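Local coordinates for protein aspartate-semialdehyde dehydrogenase 2 (Vibrio cholerae, PDB 2R00) that catalyses the NADPH-dependent reductive dephosphorylation of L-aspartyl-4-phosphate to L-aspartate-semialdehyde, a step toward lysine, methionine and threonine, at residues A[106-110]-A[111-115]; A[131-134]-A[135-139]; A[275-279]-A[280-284]. All blocks are in the same frame, centred on the assembly; numbering follows the deposited sequence.

Contact 1 of 3, residues A[106-110]-A[111-115]; sequences PLVVP and EVNPE
The backbone carbonyl of Val109 takes the amide hydrogens of both Val112 and Asn113, closing a type I beta turn with Pro110 and Glu111 at its corners. The bond from Val112 N to Val109 O, 2.8 Å, closes the beta turn itself, and that from Asn113 N to Val109 O, 2.9 Å, is an i to i+4 bond, so two donors hold this carbonyl. After the turn the carboxamide of Asn113 folds back over the incoming chain and reads its backbone with both ends. Asn113 OD1 accepts from Val109 N at 2.8 Å, with the donor in the carbonyl plane; Asn113 ND2 gives an almost straight bond (168°) to Leu107 O, also at 2.8 Å. CG of Asn113 sits between its own N and carbonyl carbon (chi1 66°), which swings the amide toward residues 107-109, and the pair of bonds fixes its flip. Val109 CG1 also meets Val112 CG2 at 3.8 Å. Glu111 bends at chi2 to bring OE1 within 3.5 Å of Val109 CG1, while its OE2 is held by Gln326. Pro114 lays its ring against the carbonyl of Pro110, with CD 3.3 Å from Pro110 O. Leu107 packs against Arg100, a predicted phosphate-binding residue, so this loop of the nucleotide-binding domain probably borders that site. Pro106 and Val108 make backbone hydrogen bonds with Ala127 of strand 125-127, and three helices surround the turn: Pro110 packs on helix 316-335, where Asn323 also binds Val108 O; Leu107 and Val112 touch Ile223 of helix 211-223; and Val109 and Val112 face helix 131-147.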
loop_
_atom_site.group_PDB
_atom_site.type_symbol
_atom_site.label_atom_id
_atom_site.label_comp_id
_atom_site.label_asym_id
_atom_site.label_seq_id
_atom_site.Cartn_x
_atom_site.Cartn_y
_atom_site.Cartn_z
ATOM N N PRO A 106 20.541 10.910 -20.834
ATOM C CA PRO A 106 19.212 11.338 -20.407
ATOM C C PRO A 106 18.308 10.162 -20.034
ATOM O O PRO A 106 18.348 9.114 -20.682
ATOM C CB PRO A 106 18.653 12.041 -21.654
ATOM C CG PRO A 106 19.361 11.387 -22.800
ATOM C CD PRO A 106 20.756 11.159 -22.275
ATOM N N LEU A 107 17.496 10.355 -18.994
ATOM C CA LEU A 107 16.501 9.370 -18.560
ATOM C C LEU A 107 15.122 9.989 -18.745
ATOM O O LEU A 107 14.772 10.928 -18.039
ATOM C CB LEU A 107 16.717 9.026 -17.082
ATOM C CG LEU A 107 15.714 8.108 -16.365
ATOM C CD1 LEU A 107 15.808 6.692 -16.964
ATOM C CD2 LEU A 107 15.978 8.079 -14.849
ATOM N N VAL A 108 14.331 9.456 -19.675
ATOM C CA VAL A 108 13.225 10.240 -20.233
ATOM C C VAL A 108 11.825 9.650 -20.051
ATOM O O VAL A 108 11.584 8.502 -20.386
ATOM C CB VAL A 108 13.478 10.575 -21.737
ATOM C CG1 VAL A 108 12.299 11.310 -22.337
ATOM C CG2 VAL A 108 14.781 11.391 -21.892
ATOM N N VAL A 109 10.925 10.468 -19.504
ATOM C CA VAL A 109 9.477 10.266 -19.578
ATOM C C VAL A 109 8.929 11.436 -20.421
ATOM O O VAL A 109 8.964 12.589 -19.975
ATOM C CB VAL A 109 8.815 10.313 -18.170
ATOM C CG1 VAL A 109 7.278 10.280 -18.283
ATOM C CG2 VAL A 109 9.325 9.170 -17.279
ATOM N N PRO A 110 8.488 11.154 -21.669
ATOM C CA PRO A 110 8.109 12.212 -22.620
ATOM C C PRO A 110 7.055 13.227 -22.164
ATOM O O PRO A 110 7.063 14.342 -22.657
ATOM C CB PRO A 110 7.622 11.429 -23.847
ATOM C CG PRO A 110 8.346 10.147 -23.767
ATOM C CD PRO A 110 8.393 9.825 -22.298
ATOM N N GLU A 111 6.178 12.865 -21.228
ATOM C CA GLU A 111 5.191 13.816 -20.714
ATOM C C GLU A 111 5.822 14.761 -19.695
ATOM O O GLU A 111 5.251 15.803 -19.357
ATOM C CB GLU A 111 4.016 13.083 -20.066
ATOM C CG GLU A 111 3.202 12.235 -21.028
ATOM C CD GLU A 111 3.680 10.801 -21.103
ATOM O OE1 GLU A 111 4.863 10.523 -20.773
ATOM O OE2 GLU A 111 2.861 9.943 -21.498
ATOM N N VAL A 112 7.003 14.399 -19.208
ATOM C CA VAL A 112 7.607 15.134 -18.108
ATOM C C VAL A 112 8.857 15.903 -18.532
ATOM O O VAL A 112 8.915 17.130 -18.363
ATOM C CB VAL A 112 7.906 14.194 -16.910
ATOM C CG1 VAL A 112 8.590 14.948 -15.787
ATOM C CG2 VAL A 112 6.622 13.541 -16.422
ATOM N N ASN A 113 9.847 15.194 -19.080
ATOM C CA ASN A 113 11.126 15.824 -19.411
ATOM C C ASN A 113 11.586 15.582 -20.851
ATOM O O ASN A 113 12.735 15.189 -21.067
ATOM C CB ASN A 113 12.213 15.381 -18.419
ATOM C CG ASN A 113 12.534 13.886 -18.523
ATOM O OD1 ASN A 113 11.707 13.085 -18.949
ATOM N ND2 ASN A 113 13.740 13.520 -18.129
ATOM N N PRO A 114 10.709 15.858 -21.847
ATOM C CA PRO A 114 11.076 15.535 -23.224
ATOM C C PRO A 114 12.290 16.337 -23.688
ATOM O O PRO A 114 12.973 15.906 -24.598
ATOM C CB PRO A 114 9.833 15.943 -24.030
ATOM C CG PRO A 114 9.171 17.010 -23.192
ATOM C CD PRO A 114 9.386 16.517 -21.779
ATOM N N GLU A 115 12.543 17.482 -23.046
ATOM C CA GLU A 115 13.708 18.328 -23.329
ATOM C C GLU A 115 15.025 17.577 -23.172
ATOM O O GLU A 115 15.996 17.854 -23.887
ATOM C CB GLU A 115 13.737 19.549 -22.400
ATOM C CG GLU A 115 13.260 20.856 -23.024
ATOM C CD GLU A 115 13.955 22.081 -22.412
ATOM O OE1 GLU A 115 13.806 22.315 -21.182
ATOM O OE2 GLU A 115 14.658 22.808 -23.164
#

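Contact 2 of 3, residues A[131-134]-A[135-139]; sequences CSTI and QMLVA
Thr133 and Leu137 lie side by side and point the same way, one helical turn apart, and their methyls make a tight contact, Thr133 CG2 to Leu137 CD1 at 3.3 Å. Thr133 places this methyl anti to its backbone N, which leaves OG1 beside the N (chi1 -50°), where the hydroxyl bonds to Glu219. Cys131 and Gln135 meet across another turn. The Cys131 sulfur, anti to its backbone N (chi1 -165°), comes to 3.8 Å from Gln135 OE1, a van der Waals approach, and Gln135 OE1 is hydrogen-bonded to His244 ND1. Here helix 131-147 begins at the active site: Cys131, in its first turn, forms the acyl-thioester intermediate, and His244 is the predicted proton acceptor, so Gln135 is a second-shell residue that probably orients the imidazole. Regular i to i+4 bonds run beneath these side chains: Gln135 N bonds to Cys131 O (2.9 Å), and Val138 N to Ile134 O (3.0 Å). Ile134 and Val138 meet more loosely, CG2 to CG2 at 4.5 Å, with Ile134 also resting on Pro129 and Val138 on Val109.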
loop_
_atom_site.group_PDB
_atom_site.type_symbol
_atom_site.label_atom_id
_atom_site.label_comp_id
_atom_site.label_asym_id
_atom_site.label_seq_id
_atom_site.Cartn_x
_atom_site.Cartn_y
_atom_site.Cartn_z
ATOM N N CYS A 131 9.100 1.159 -15.110
ATOM C CA CYS A 131 7.641 1.406 -15.241
ATOM C C CYS A 131 7.042 2.025 -13.979
ATOM O O CYS A 131 6.178 2.888 -14.076
ATOM C CB CYS A 131 6.854 0.151 -15.658
ATOM S SG CYS A 131 5.113 0.474 -16.263
ATOM N N SER A 132 7.524 1.600 -12.808
ATOM C CA SER A 132 7.148 2.223 -11.539
ATOM C C SER A 132 7.378 3.737 -11.534
ATOM O O SER A 132 6.518 4.501 -11.092
ATOM C CB SER A 132 7.947 1.616 -10.391
ATOM O OG SER A 132 7.322 0.454 -9.888
ATOM N N THR A 133 8.552 4.153 -12.006
ATOM C CA THR A 133 8.930 5.567 -12.052
ATOM C C THR A 133 8.150 6.308 -13.140
ATOM O O THR A 133 7.708 7.433 -12.928
ATOM C CB THR A 133 10.440 5.738 -12.320
ATOM O OG1 THR A 133 11.181 4.920 -11.410
ATOM C CG2 THR A 133 10.853 7.198 -12.153
ATOM N N ILE A 134 7.998 5.679 -14.302
ATOM C CA ILE A 134 7.156 6.226 -15.375
ATOM C C ILE A 134 5.737 6.527 -14.858
ATOM O O ILE A 134 5.273 7.667 -14.937
ATOM C CB ILE A 134 7.091 5.278 -16.593
ATOM C CG1 ILE A 134 8.486 5.087 -17.205
ATOM C CG2 ILE A 134 6.093 5.819 -17.653
ATOM C CD1 ILE A 134 8.564 3.963 -18.248
ATOM N N GLN A 135 5.080 5.511 -14.308
ATOM C CA GLN A 135 3.718 5.622 -13.759
ATOM C C GLN A 135 3.586 6.820 -12.822
ATOM O O GLN A 135 2.694 7.656 -12.985
ATOM C CB GLN A 135 3.398 4.381 -12.923
ATOM C CG GLN A 135 2.704 3.217 -13.603
ATOM C CD GLN A 135 2.610 2.002 -12.677
ATOM O OE1 GLN A 135 3.229 0.969 -12.949
ATOM N NE2 GLN A 135 1.860 2.127 -11.564
ATOM N N MET A 136 4.479 6.884 -11.831
ATOM C CA MET A 136 4.410 7.897 -10.783
ATOM C C MET A 136 4.648 9.305 -11.331
ATOM O O MET A 136 3.947 10.255 -10.964
ATOM C CB MET A 136 5.411 7.582 -9.653
ATOM C CG MET A 136 5.358 8.576 -8.486
ATOM S SD MET A 136 6.471 8.206 -7.114
ATOM C CE MET A 136 8.077 8.580 -7.808
ATOM N N LEU A 137 5.648 9.431 -12.197
ATOM C CA LEU A 137 6.050 10.727 -12.732
ATOM C C LEU A 137 5.011 11.352 -13.666
ATOM O O LEU A 137 4.822 12.575 -13.672
ATOM C CB LEU A 137 7.404 10.608 -13.431
ATOM C CG LEU A 137 8.565 10.949 -12.490
ATOM C CD1 LEU A 137 9.779 10.190 -12.833
ATOM C CD2 LEU A 137 8.868 12.434 -12.540
ATOM N N VAL A 138 4.350 10.518 -14.459
ATOM C CA VAL A 138 3.223 10.976 -15.266
ATOM C C VAL A 138 2.132 11.564 -14.358
ATOM O O VAL A 138 1.670 12.687 -14.573
ATOM C CB VAL A 138 2.694 9.860 -16.184
ATOM C CG1 VAL A 138 1.348 10.239 -16.782
ATOM C CG2 VAL A 138 3.700 9.602 -17.320
ATOM N N ALA A 139 1.748 10.813 -13.329
ATOM C CA ALA A 139 0.717 11.247 -12.384
ATOM C C ALA A 139 1.073 12.495 -11.577
ATOM O O ALA A 139 0.202 13.308 -11.300
ATOM C CB ALA A 139 0.326 10.092 -11.444
#

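Contact 3 of 3, residues A[275-279]-A[280-284]; sequences RGADF and PTQVR
Gln282 OE1 is gripped by two consecutive backbone amides, Asp278 N and Phe279 N. The first bond is the shorter, 2.8 Å from Asp278 N to Gln282 OE1, and its donor lies almost on the extension of the amide C=O; the second, 3.2 Å from Phe279 N to Gln282 OE1, comes from well above the carbonyl plane. With the chain extended beyond CG (chi2 168°), Gln282 reaches both amides, side by side with Phe279. The same oxygen lies at the edge of the Phe279 ring, in the ring plane, 4.0 Å from Phe279 CD1, while the ring and amide planes stand nearly perpendicular (85°). The backbone of Gln282 adds a donor: Gln282 N bonds to Phe279 O at 3.0 Å, so main chain and side chain of one glutamine both clasp the preceding residues. This backbone bond closes a beta turn over Pro280 and Thr281, both with helical backbone angles. The turn opens a short 3-10 segment, 280-282, in the loop joining strand 271-273 to strand 292-300 of the dimerisation domain. The loop lies far from the active site, and its partners include the second subunit: Gln200 of that chain donates to Arg284 O, and Ile201 of that chain packs on Val283. Inside the loop, Ala277 CB fits against Gln282 CB at 3.7 Å and Val283 CG2 at 3.8 Å. Farther toward its base, a water bridges the two arms, accepting from Arg275 N and from Arg284 NH1, the latter at 2.7 Å and in the guanidinium plane. Both arginines are tied to the domain as well, Arg284 by a salt bridge to Glu272 and a cation-pi contact with Phe274, Arg275 by salt bridges to Glu266 and Asp263.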
loop_
_atom_site.group_PDB
_atom_site.type_symbol
_atom_site.label_atom_id
_atom_site.label_comp_id
_atom_site.label_asym_id
_atom_site.label_seq_id
_atom_site.Cartn_x
_atom_site.Cartn_y
_atom_site.Cartn_z
ATOM N N ARG A 275 -13.049 8.607 -10.687
ATOM C CA ARG A 275 -13.608 9.398 -9.593
ATOM C C ARG A 275 -14.453 8.535 -8.668
ATOM O O ARG A 275 -14.817 8.961 -7.574
ATOM C CB ARG A 275 -14.438 10.571 -10.137
ATOM C CG ARG A 275 -13.610 11.772 -10.606
ATOM C CD ARG A 275 -14.496 12.801 -11.320
ATOM N NE ARG A 275 -13.748 13.949 -11.833
ATOM C CZ ARG A 275 -13.382 15.006 -11.108
ATOM N NH1 ARG A 275 -13.671 15.083 -9.812
ATOM N NH2 ARG A 275 -12.715 15.992 -11.683
ATOM N N GLY A 276 -14.759 7.320 -9.112
ATOM C CA GLY A 276 -15.583 6.414 -8.331
ATOM C C GLY A 276 -16.979 6.325 -8.913
ATOM O O GLY A 276 -17.439 7.241 -9.607
ATOM N N ALA A 277 -17.647 5.209 -8.639
ATOM C CA ALA A 277 -18.974 4.952 -9.183
ATOM C C ALA A 277 -20.001 4.985 -8.063
ATOM O O ALA A 277 -19.743 4.468 -6.972
ATOM C CB ALA A 277 -19.005 3.591 -9.878
ATOM N N ASP A 278 -21.155 5.594 -8.339
ATOM C CA ASP A 278 -22.305 5.517 -7.441
ATOM C C ASP A 278 -23.272 4.437 -7.937
ATOM O O ASP A 278 -24.096 3.928 -7.172
ATOM C CB ASP A 278 -23.014 6.873 -7.350
ATOM C CG ASP A 278 -22.305 7.855 -6.409
ATOM O OD1 ASP A 278 -21.520 7.419 -5.547
ATOM O OD2 ASP A 278 -22.546 9.074 -6.521
ATOM N N PHE A 279 -23.153 4.098 -9.220
ATOM C CA PHE A 279 -24.021 3.123 -9.887
ATOM C C PHE A 279 -23.201 2.110 -10.698
ATOM O O PHE A 279 -22.123 2.445 -11.179
ATOM C CB PHE A 279 -25.024 3.850 -10.796
ATOM C CG PHE A 279 -26.010 4.704 -10.047
ATOM C CD1 PHE A 279 -25.698 6.020 -9.713
ATOM C CD2 PHE A 279 -27.256 4.185 -9.669
ATOM C CE1 PHE A 279 -26.604 6.810 -9.002
ATOM C CE2 PHE A 279 -28.168 4.963 -8.971
ATOM C CZ PHE A 279 -27.842 6.281 -8.633
ATOM N N PRO A 280 -23.703 0.865 -10.845
ATOM C CA PRO A 280 -22.983 -0.160 -11.626
ATOM C C PRO A 280 -22.498 0.294 -13.014
ATOM O O PRO A 280 -21.352 0.002 -13.382
ATOM C CB PRO A 280 -24.005 -1.290 -11.749
ATOM C CG PRO A 280 -24.866 -1.139 -10.525
ATOM C CD PRO A 280 -24.957 0.336 -10.270
ATOM N N THR A 281 -23.347 1.001 -13.764
ATOM C CA THR A 281 -22.994 1.460 -15.120
ATOM C C THR A 281 -21.836 2.464 -15.164
ATOM O O THR A 281 -21.266 2.704 -16.235
ATOM C CB THR A 281 -24.195 2.084 -15.858
ATOM O OG1 THR A 281 -24.739 3.165 -15.076
ATOM C CG2 THR A 281 -25.271 1.009 -16.148
ATOM N N GLN A 282 -21.496 3.043 -14.012
ATOM C CA GLN A 282 -20.369 3.982 -13.917
ATOM C C GLN A 282 -18.995 3.315 -13.697
ATOM O O GLN A 282 -17.953 3.958 -13.862
ATOM C CB GLN A 282 -20.642 5.039 -12.844
ATOM C CG GLN A 282 -21.775 6.013 -13.190
ATOM C CD GLN A 282 -22.212 6.861 -12.000
ATOM O OE1 GLN A 282 -21.901 6.550 -10.854
ATOM N NE2 GLN A 282 -22.940 7.933 -12.273
ATOM N N VAL A 283 -18.993 2.033 -13.328
ATOM C CA VAL A 283 -17.750 1.267 -13.198
ATOM C C VAL A 283 -17.143 1.066 -14.597
ATOM O O VAL A 283 -17.828 0.607 -15.524
ATOM C CB VAL A 283 -17.981 -0.109 -12.506
ATOM C CG1 VAL A 283 -16.660 -0.825 -12.236
ATOM C CG2 VAL A 283 -18.775 0.055 -11.215
ATOM N N ARG A 284 -15.869 1.419 -14.740
ATOM C CA ARG A 284 -15.175 1.313 -16.030
ATOM C C ARG A 284 -14.060 0.276 -15.988
ATOM O O ARG A 284 -13.561 -0.060 -14.912
ATOM C CB ARG A 284 -14.590 2.665 -16.446
ATOM C CG ARG A 284 -15.556 3.834 -16.352
ATOM C CD ARG A 284 -15.173 4.970 -17.295
ATOM N NE ARG A 284 -13.857 5.547 -17.007
ATOM C CZ ARG A 284 -13.611 6.427 -16.038
ATOM N NH1 ARG A 284 -14.587 6.836 -15.230
ATOM N NH2 ARG A 284 -12.384 6.893 -15.871
HETATM O O HOH W 1 -14.523 8.737 -13.280
#

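In the fold
From the N terminus the chain closes three local contacts in series, none nested in or crossing another. Contact 1 comes first, folding the loop between strands 91-94 and 125-127 back on itself; strand 125-127 then leads into helix 131-147, whose opening turns are contact 2. These two touch, Val112 CG2 lying 3.4 Å from Leu137 O, so the loop of the nucleotide-binding domain is packed against the helix that carries the catalytic cysteine. Contact 3 follows much later, in the loop between strands 271-273 and 292-300, with its centre about 25 Å from that of contact 2. It stands apart from the other pair and meets the second subunit.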